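Local coordinates for biofilm-surface layer protein A (Bacillus subtilis, PDB 4BHU) that self-polymerises into a mechanically stable, water-repellent layer on the surface of biofilms and is required for complex colony architecture, at residues Pro31-Ser36 with Ala106-Leu111; Ala99-Phe104 with Glu120-Val125. The protein carries 1 engineered substitution. All blocks are in the same frame, centred on the assembly; numbering follows the deposited sequence.

Contact 1: residues Pro31-Ser36 with Ala106-Leu111; sequences PNTLLS and AENKSL
Asn108 reaches across to Ser36 with its amide nitrogen, and this side chain carries most of the polar traffic between Pro31-Ser36 and Ala106-Leu111. The bond from Asn108 ND2 to Ser36 OG is weak: it is long, at 3.3 Å, though fairly straight, with 162° at the hydrogen. The same nitrogen donates to a water 3.2 Å away, which in turn lies 2.8 Å from Pro31 O, so ND2 is engaged twice. With CG anti to the backbone N of Asn108 (chi1 -176°), the amide is carried out toward Pro31-Ser36.

The other end of the amide is held from its own segment. Asn108 OD1 accepts from Ser110 N at 2.9 Å, which makes an Asx turn where the chain rounds its corner at Ser110 and Leu111. It also accepts from Ser110 OG at 2.6 Å, this donor lying in the carbonyl plane on a lone pair. Two bonds on OD1, added to those on ND2, should fix the rotation of the amide.

Van der Waals and backbone contacts surround it. Thr33 CG2 meets Asn108 ND2 at 3.5 Å, the two side chains coming from opposite directions, and Ser36 CB rests against Ser110 OG at 3.3 Å. Ser36 also makes a CA-H...O contact, its CA lying 3.1 Å from Leu111 O.

Only 178 Å² is buried between the segments, yet most of the touching residues are buried by the rest of the fold. Leu34 and Leu35 both face Ile113, forming a classic beta bulge, and Ser36 OG also bonds Ser112 OG. Met40 of strand 39-43 packs on Pro31, Asn108 and Ser110, while Tyr29 of strand 22-30 touches Asn108.

Contact 2: residues Ala99-Phe104 with Glu120-Val125; sequences AGTYTF and EASIDV
Gly100-Phe104 and Glu120-Val125 run antiparallel, their axes 4.6 Å apart at closest approach and their directions 154° apart, with Gly100-Val125, Tyr102-Ile123 and Phe104-Ala121 as hydrogen-bonded pairs. Each of these pairs is bonded in both directions; the bond from Phe104 N to Ala121 O, 2.8 Å long, is nearly straight. On one face Thr101 and Asp124, a non-hydrogen-bonded pair, lie side by side. Thr101 OG1 donates to Asp124 OD1 at 2.8 Å, approaching from above the carboxylate plane, 46° out of it. Asp124 OD2 bonds a dimethyl-lysine of a neighbouring subunit, another copy of this protein.

This pairing sets strand 119-125 beside strand 100-109 in the larger antiparallel sheet of an all-beta domain that belongs to the E-set clan. The face bearing Tyr102, Phe104, Ile123 and Val125 is largely apolar. Ile123 CG1 sits between its backbone N and carbonyl carbon (chi1 60°), and CD1 reaches the edge of the Phe104 ring, 3.8 Å from CE1. Val125 CG2 meets Tyr102 CD1 obliquely at 3.9 Å. Phe48 meets both aromatic rings, edge-to-face with that of Tyr102, whose OH bonds Ala98 O, and Ala10 of strand 7-12 packs on Ala121 and Ile123.

In the fold
The centres of contacts 1 and 2 lie about 23 Å apart, on opposite sides of the chain's centre. Strand 100-109 joins them: its first half pairs with strand 119-125 in contact 2, and Asn108 near its other end, with Ser110 and Leu111 after it, meets Pro31-Ser36 in contact 1. In sequence the segments alternate: 31-36, 99-104, 106-111, 120-125. Contact 2 is regular strand pairing within a sheet, whereas contact 1 lies where the chain of strand 100-109 turns the corner toward strand 112-113, the partner of strand 35-37. There Leu35 and Leu111 pack against another copy, so one strand ties sheet pairing to a subunit interface, consistent with self-polymerisation.

Contact 1: residues Pro31-Ser36 with Ala106-Leu111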
ATOM      1  N   PRO C  31       6.730 -16.128   2.349  1.00 15.65           N
ATOM      2  CA  PRO C  31       7.046 -15.821   3.746  1.00 16.69           C
ATOM      3  C   PRO C  31       5.875 -15.155   4.447  1.00 15.58           C
ATOM      4  O   PRO C  31       5.740 -15.301   5.677  1.00 17.25           O
ATOM      5  CB  PRO C  31       8.292 -14.922   3.655  1.00 19.21           C
ATOM      6  CG  PRO C  31       8.360 -14.471   2.266  1.00 21.04           C
ATOM      7  CD  PRO C  31       7.680 -15.501   1.412  1.00 17.86           C
ATOM      8  N   ASN C  32       5.015 -14.473   3.703  1.00 13.29           N
ATOM      9  CA  ASN C  32       3.745 -13.983   4.242  1.00 14.90           C
ATOM     10  C   ASN C  32       3.934 -13.039   5.416  1.00 18.43           C
ATOM     11  O   ASN C  32       3.333 -13.215   6.485  1.00 15.18           O
ATOM     12  CB  ASN C  32       2.813 -15.142   4.647  1.00 15.55           C
ATOM     13  CG  ASN C  32       1.360 -14.700   4.774  1.00 18.83           C
ATOM     14  OD1 ASN C  32       0.931 -13.738   4.123  1.00 17.15           O
ATOM     15  ND2 ASN C  32       0.601 -15.368   5.654  1.00 14.81           N
ATOM     16  N   THR C  33       4.755 -12.021   5.209  1.00 15.06           N
ATOM     17  CA  THR C  33       5.026 -11.069   6.257  1.00 16.22           C
ATOM     18  C   THR C  33       4.548  -9.677   5.866  1.00 14.74           C
ATOM     19  O   THR C  33       4.297  -9.363   4.685  1.00 15.48           O
ATOM     20  CB  THR C  33       6.525 -10.983   6.623  1.00 17.94           C
ATOM     21  OG1 THR C  33       7.265 -10.438   5.517  1.00 16.13           O
ATOM     22  CG2 THR C  33       7.112 -12.352   7.026  1.00 16.80           C
ATOM     23  N   LEU C  34       4.473  -8.810   6.862  1.00 16.24           N
ATOM     24  CA  LEU C  34       4.128  -7.431   6.609  0.90 16.94           C
ATOM     25  C   LEU C  34       5.251  -6.744   5.845  1.00 16.38           C
ATOM     26  O   LEU C  34       5.005  -6.081   4.840  1.00 17.11           O
ATOM     27  CB  LEU C  34       3.824  -6.704   7.898  0.90 18.11           C
ATOM     28  CG  LEU C  34       2.442  -6.972   8.479  0.90 17.25           C
ATOM     29  CD1 LEU C  34       2.286  -6.182   9.758  0.90 23.26           C
ATOM     30  CD2 LEU C  34       1.351  -6.622   7.481  0.90 24.47           C
ATOM     31  N   LEU C  35       6.480  -6.935   6.313  1.00 17.72           N
ATOM     32  CA  LEU C  35       7.681  -6.358   5.706  1.00 17.61           C
ATOM     33  C   LEU C  35       8.888  -7.198   6.111  1.00 17.81           C
ATOM     34  O   LEU C  35       9.115  -7.442   7.298  1.00 17.91           O
ATOM     35  CB  LEU C  35       7.876  -4.928   6.199  1.00 18.72           C
ATOM     36  CG  LEU C  35       9.009  -4.101   5.632  1.00 18.64           C
ATOM     37  CD1 LEU C  35       8.873  -3.978   4.105  1.00 19.66           C
ATOM     38  CD2 LEU C  35       9.041  -2.722   6.329  1.00 19.63           C
ATOM     39  N   SER C  36       9.654  -7.665   5.129  1.00 13.67           N
ATOM     40  CA  SER C  36      10.889  -8.402   5.386  1.00 16.38           C
ATOM     41  C   SER C  36      11.969  -7.966   4.408  1.00 17.35           C
ATOM     42  O   SER C  36      11.706  -7.697   3.238  1.00 16.65           O
ATOM     43  CB  SER C  36      10.705  -9.923   5.264  1.00 16.95           C
ATOM     44  OG  SER C  36       9.794 -10.430   6.208  1.00 18.65           O
ATOM     45  N   ALA C 106      11.340 -24.101   4.009  1.00 15.59           N
ATOM     46  CA  ALA C 106      11.776 -22.761   3.664  1.00 16.27           C
ATOM     47  C   ALA C 106      11.592 -21.892   4.884  1.00 16.75           C
ATOM     48  O   ALA C 106      10.586 -22.037   5.601  1.00 16.83           O
ATOM     49  CB  ALA C 106      10.982 -22.236   2.469  1.00 16.40           C
ATOM     50  N   GLU C 107      12.590 -21.051   5.151  1.00 16.46           N
ATOM     51  CA  GLU C 107      12.650 -20.266   6.364  1.00 18.77           C
ATOM     52  C   GLU C 107      13.080 -18.834   6.128  1.00 16.24           C
ATOM     53  O   GLU C 107      13.909 -18.543   5.282  1.00 17.22           O
ATOM     54  CB  GLU C 107      13.624 -20.874   7.357  1.00 19.35           C
ATOM     55  CG  GLU C 107      13.398 -20.330   8.762  1.00 31.25           C
ATOM     56  CD  GLU C 107      14.252 -21.035   9.801  1.00 34.07           C
ATOM     57  OE1 GLU C 107      14.982 -21.981   9.421  1.00 33.49           O
ATOM     58  OE2 GLU C 107      14.196 -20.623  10.976  1.00 33.79           O
ATOM     59  N   ASN C 108      12.486 -17.957   6.918  1.00 18.03           N
ATOM     60  CA  ASN C 108      12.737 -16.532   6.886  1.00 14.39           C
ATOM     61  C   ASN C 108      13.763 -16.192   7.953  1.00 14.98           C
ATOM     62  O   ASN C 108      13.509 -16.304   9.145  1.00 18.28           O
ATOM     63  CB  ASN C 108      11.413 -15.802   7.148  1.00 17.74           C
ATOM     64  CG  ASN C 108      11.524 -14.289   7.036  1.00 16.92           C
ATOM     65  OD1 ASN C 108      12.616 -13.725   7.027  1.00 20.38           O
ATOM     66  ND2 ASN C 108      10.377 -13.627   6.928  1.00 19.60           N
ATOM     67  N   LYS C 109      14.947 -15.802   7.523  1.00 14.87           N
ATOM     68  CA  LYS C 109      15.994 -15.395   8.443  1.00 18.11           C
ATOM     69  C   LYS C 109      16.339 -13.919   8.271  1.00 17.79           C
ATOM     70  O   LYS C 109      17.477 -13.502   8.506  1.00 18.38           O
ATOM     71  CB  LYS C 109      17.221 -16.262   8.204  1.00 21.60           C
ATOM     72  CG  LYS C 109      16.889 -17.752   8.274  1.00 26.07           C
ATOM     73  CD  LYS C 109      18.129 -18.600   8.020  1.00 32.24           C
ATOM     74  CE  LYS C 109      18.971 -18.688   9.254  1.00 40.29           C
ATOM     75  NZ  LYS C 109      18.375 -19.647  10.235  1.00 52.29           N
ATOM     76  N   SER C 110      15.351 -13.135   7.873  1.00 15.55           N
ATOM     77  CA  SER C 110      15.602 -11.730   7.506  1.00 16.47           C
ATOM     78  C   SER C 110      15.229 -10.767   8.619  1.00 19.72           C
ATOM     79  O   SER C 110      14.718 -11.191   9.637  1.00 16.78           O
ATOM     80  CB  SER C 110      14.802 -11.395   6.248  1.00 17.49           C
ATOM     81  OG  SER C 110      13.425 -11.283   6.529  1.00 19.55           O
ATOM     82  N   LEU C 111      15.481  -9.472   8.425  1.00 18.05           N
ATOM     83  CA  LEU C 111      14.823  -8.468   9.249  1.00 18.19           C
ATOM     84  C   LEU C 111      13.351  -8.518   8.868  1.00 18.85           C
ATOM     85  O   LEU C 111      13.008  -8.437   7.705  1.00 18.08           O
ATOM     86  CB  LEU C 111      15.386  -7.066   9.002  1.00 19.14           C
ATOM     87  CG  LEU C 111      16.895  -6.859   9.118  1.00 21.82           C
ATOM     88  CD1 LEU C 111      17.310  -5.591   8.382  1.00 23.39           C
ATOM     89  CD2 LEU C 111      17.333  -6.817  10.588  1.00 24.35           C
TER
HETATM   90  O   HOH W   1       8.032 -15.704   7.265  1.00 15.64           O

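Contact 2: residues Ala99-Phe104 with Glu120-Val125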
ATOM      1  N   ALA C  99      11.171 -44.274  -4.188  1.00 20.86           N
ATOM      2  CA  ALA C  99       9.812 -43.995  -3.818  1.00 24.70           C
ATOM      3  C   ALA C  99       9.693 -43.738  -2.316  1.00 23.96           C
ATOM      4  O   ALA C  99      10.317 -44.409  -1.484  1.00 20.96           O
ATOM      5  CB  ALA C  99       8.911 -45.124  -4.249  1.00 28.29           C
ATOM      6  N   GLY C 100       8.909 -42.729  -1.978  1.00 23.28           N
ATOM      7  CA  GLY C 100       8.696 -42.352  -0.592  1.00 24.89           C
ATOM      8  C   GLY C 100       8.217 -40.903  -0.567  1.00 25.84           C
ATOM      9  O   GLY C 100       8.004 -40.286  -1.620  1.00 23.73           O
ATOM     10  N   THR C 101       8.060 -40.367   0.634  1.00 23.19           N
ATOM     11  CA  THR C 101       7.652 -38.971   0.831  1.00 22.06           C
ATOM     12  C   THR C 101       8.858 -38.127   1.213  1.00 21.48           C
ATOM     13  O   THR C 101       9.667 -38.536   2.065  1.00 21.53           O
ATOM     14  CB  THR C 101       6.614 -38.910   1.958  1.00 26.03           C
ATOM     15  OG1 THR C 101       5.450 -39.636   1.555  1.00 29.02           O
ATOM     16  CG2 THR C 101       6.241 -37.467   2.284  1.00 24.03           C
ATOM     17  N   TYR C 102       8.997 -36.961   0.573  1.00 18.80           N
ATOM     18  CA  TYR C 102      10.153 -36.099   0.745  1.00 16.28           C
ATOM     19  C   TYR C 102       9.700 -34.708   1.157  1.00 18.30           C
ATOM     20  O   TYR C 102       8.850 -34.133   0.499  1.00 16.46           O
ATOM     21  CB  TYR C 102      10.978 -36.014  -0.532  1.00 19.39           C
ATOM     22  CG  TYR C 102      11.650 -37.328  -0.877  1.00 18.65           C
ATOM     23  CD1 TYR C 102      10.954 -38.331  -1.540  1.00 20.02           C
ATOM     24  CD2 TYR C 102      12.969 -37.573  -0.502  1.00 22.08           C
ATOM     25  CE1 TYR C 102      11.563 -39.576  -1.826  1.00 20.02           C
ATOM     26  CE2 TYR C 102      13.586 -38.813  -0.780  1.00 22.84           C
ATOM     27  CZ  TYR C 102      12.884 -39.789  -1.450  1.00 22.68           C
ATOM     28  OH  TYR C 102      13.501 -40.991  -1.721  1.00 22.40           O
ATOM     29  N   THR C 103      10.264 -34.208   2.253  1.00 19.44           N
ATOM     30  CA  THR C 103       9.813 -32.951   2.881  1.00 19.23           C
ATOM     31  C   THR C 103      10.832 -31.845   2.683  1.00 18.73           C
ATOM     32  O   THR C 103      12.009 -32.046   2.941  1.00 19.40           O
ATOM     33  CB  THR C 103       9.531 -33.193   4.383  1.00 20.72           C
ATOM     34  OG1 THR C 103       8.452 -34.110   4.470  1.00 21.33           O
ATOM     35  CG2 THR C 103       9.086 -31.923   5.120  1.00 23.27           C
ATOM     36  N   PHE C 104      10.363 -30.703   2.159  1.00 19.53           N
ATOM     37  CA  PHE C 104      11.191 -29.510   1.922  1.00 14.97           C
ATOM     38  C   PHE C 104      10.840 -28.454   2.954  1.00 15.33           C
ATOM     39  O   PHE C 104       9.731 -28.445   3.465  1.00 16.01           O
ATOM     40  CB  PHE C 104      10.948 -28.959   0.507  1.00 15.93           C
ATOM     41  CG  PHE C 104      11.212 -29.969  -0.588  1.00 17.59           C
ATOM     42  CD1 PHE C 104      10.290 -30.930  -0.894  1.00 17.47           C
ATOM     43  CD2 PHE C 104      12.395 -29.932  -1.307  1.00 20.55           C
ATOM     44  CE1 PHE C 104      10.539 -31.884  -1.885  1.00 21.20           C
ATOM     45  CE2 PHE C 104      12.652 -30.867  -2.309  1.00 18.96           C
ATOM     46  CZ  PHE C 104      11.718 -31.851  -2.589  1.00 19.03           C
ATOM     47  N   GLU C 120       6.827 -25.854   5.620  1.00 18.35           N
ATOM     48  CA  GLU C 120       7.191 -27.159   5.050  1.00 19.35           C
ATOM     49  C   GLU C 120       6.130 -27.666   4.099  1.00 19.45           C
ATOM     50  O   GLU C 120       4.964 -27.277   4.176  1.00 20.55           O
ATOM     51  CB  GLU C 120       7.462 -28.199   6.168  1.00 24.41           C
ATOM     52  CG  GLU C 120       8.778 -27.967   6.892  1.00 20.36           C
ATOM     53  CD  GLU C 120       9.188 -29.113   7.837  1.00 27.90           C
ATOM     54  OE1 GLU C 120       8.309 -29.850   8.317  1.00 25.66           O
ATOM     55  OE2 GLU C 120      10.390 -29.246   8.107  1.00 23.63           O
ATOM     56  N   ALA C 121       6.558 -28.541   3.184  1.00 20.47           N
ATOM     57  CA  ALA C 121       5.676 -29.164   2.209  1.00 18.46           C
ATOM     58  C   ALA C 121       6.348 -30.432   1.700  1.00 20.92           C
ATOM     59  O   ALA C 121       7.568 -30.532   1.684  1.00 20.37           O
ATOM     60  CB  ALA C 121       5.449 -28.224   1.029  1.00 17.46           C
ATOM     61  N   SER C 122       5.565 -31.384   1.231  1.00 22.18           N
ATOM     62  CA  SER C 122       6.154 -32.658   0.822  1.00 20.94           C
ATOM     63  C   SER C 122       5.706 -33.071  -0.571  1.00 23.60           C
ATOM     64  O   SER C 122       4.724 -32.559  -1.092  1.00 20.51           O
ATOM     65  CB  SER C 122       5.771 -33.732   1.851  1.00 19.85           C
ATOM     66  OG  SER C 122       4.379 -33.929   1.829  1.00 24.92           O
ATOM     67  N   ILE C 123       6.459 -33.978  -1.202  1.00 19.59           N
ATOM     68  CA  ILE C 123       6.010 -34.582  -2.449  1.00 18.61           C
ATOM     69  C   ILE C 123       6.060 -36.103  -2.209  1.00 21.98           C
ATOM     70  O   ILE C 123       6.786 -36.569  -1.338  1.00 20.19           O
ATOM     71  CB  ILE C 123       6.907 -34.252  -3.670  1.00 21.05           C
ATOM     72  CG1 ILE C 123       8.323 -34.755  -3.426  1.00 22.70           C
ATOM     73  CG2 ILE C 123       6.896 -32.722  -4.041  1.00 22.40           C
ATOM     74  CD1 ILE C 123       9.298 -34.432  -4.486  1.00 20.41           C
ATOM     75  N   ASP C 124       5.298 -36.851  -2.988  1.00 21.57           N
ATOM     76  CA  ASP C 124       5.390 -38.315  -2.999  1.00 24.06           C
ATOM     77  C   ASP C 124       6.001 -38.746  -4.319  1.00 23.44           C
ATOM     78  O   ASP C 124       5.476 -38.433  -5.386  1.00 21.08           O
ATOM     79  CB  ASP C 124       4.009 -38.957  -2.885  1.00 22.74           C
ATOM     80  CG  ASP C 124       3.403 -38.842  -1.486  1.00 32.36           C
ATOM     81  OD1 ASP C 124       4.083 -38.394  -0.540  1.00 30.12           O
ATOM     82  OD2 ASP C 124       2.231 -39.235  -1.335  1.00 36.67           O
ATOM     83  N   VAL C 125       7.115 -39.460  -4.245  1.00 22.55           N
ATOM     84  CA  VAL C 125       7.699 -40.093  -5.417  1.00 21.56           C
ATOM     85  C   VAL C 125       7.098 -41.495  -5.496  1.00 27.14           C
ATOM     86  O   VAL C 125       7.176 -42.258  -4.531  1.00 22.97           O
ATOM     87  CB  VAL C 125       9.233 -40.163  -5.304  1.00 21.90           C
ATOM     88  CG1 VAL C 125       9.838 -40.942  -6.496  1.00 23.39           C
ATOM     89  CG2 VAL C 125       9.826 -38.740  -5.237  1.00 22.46           C
TER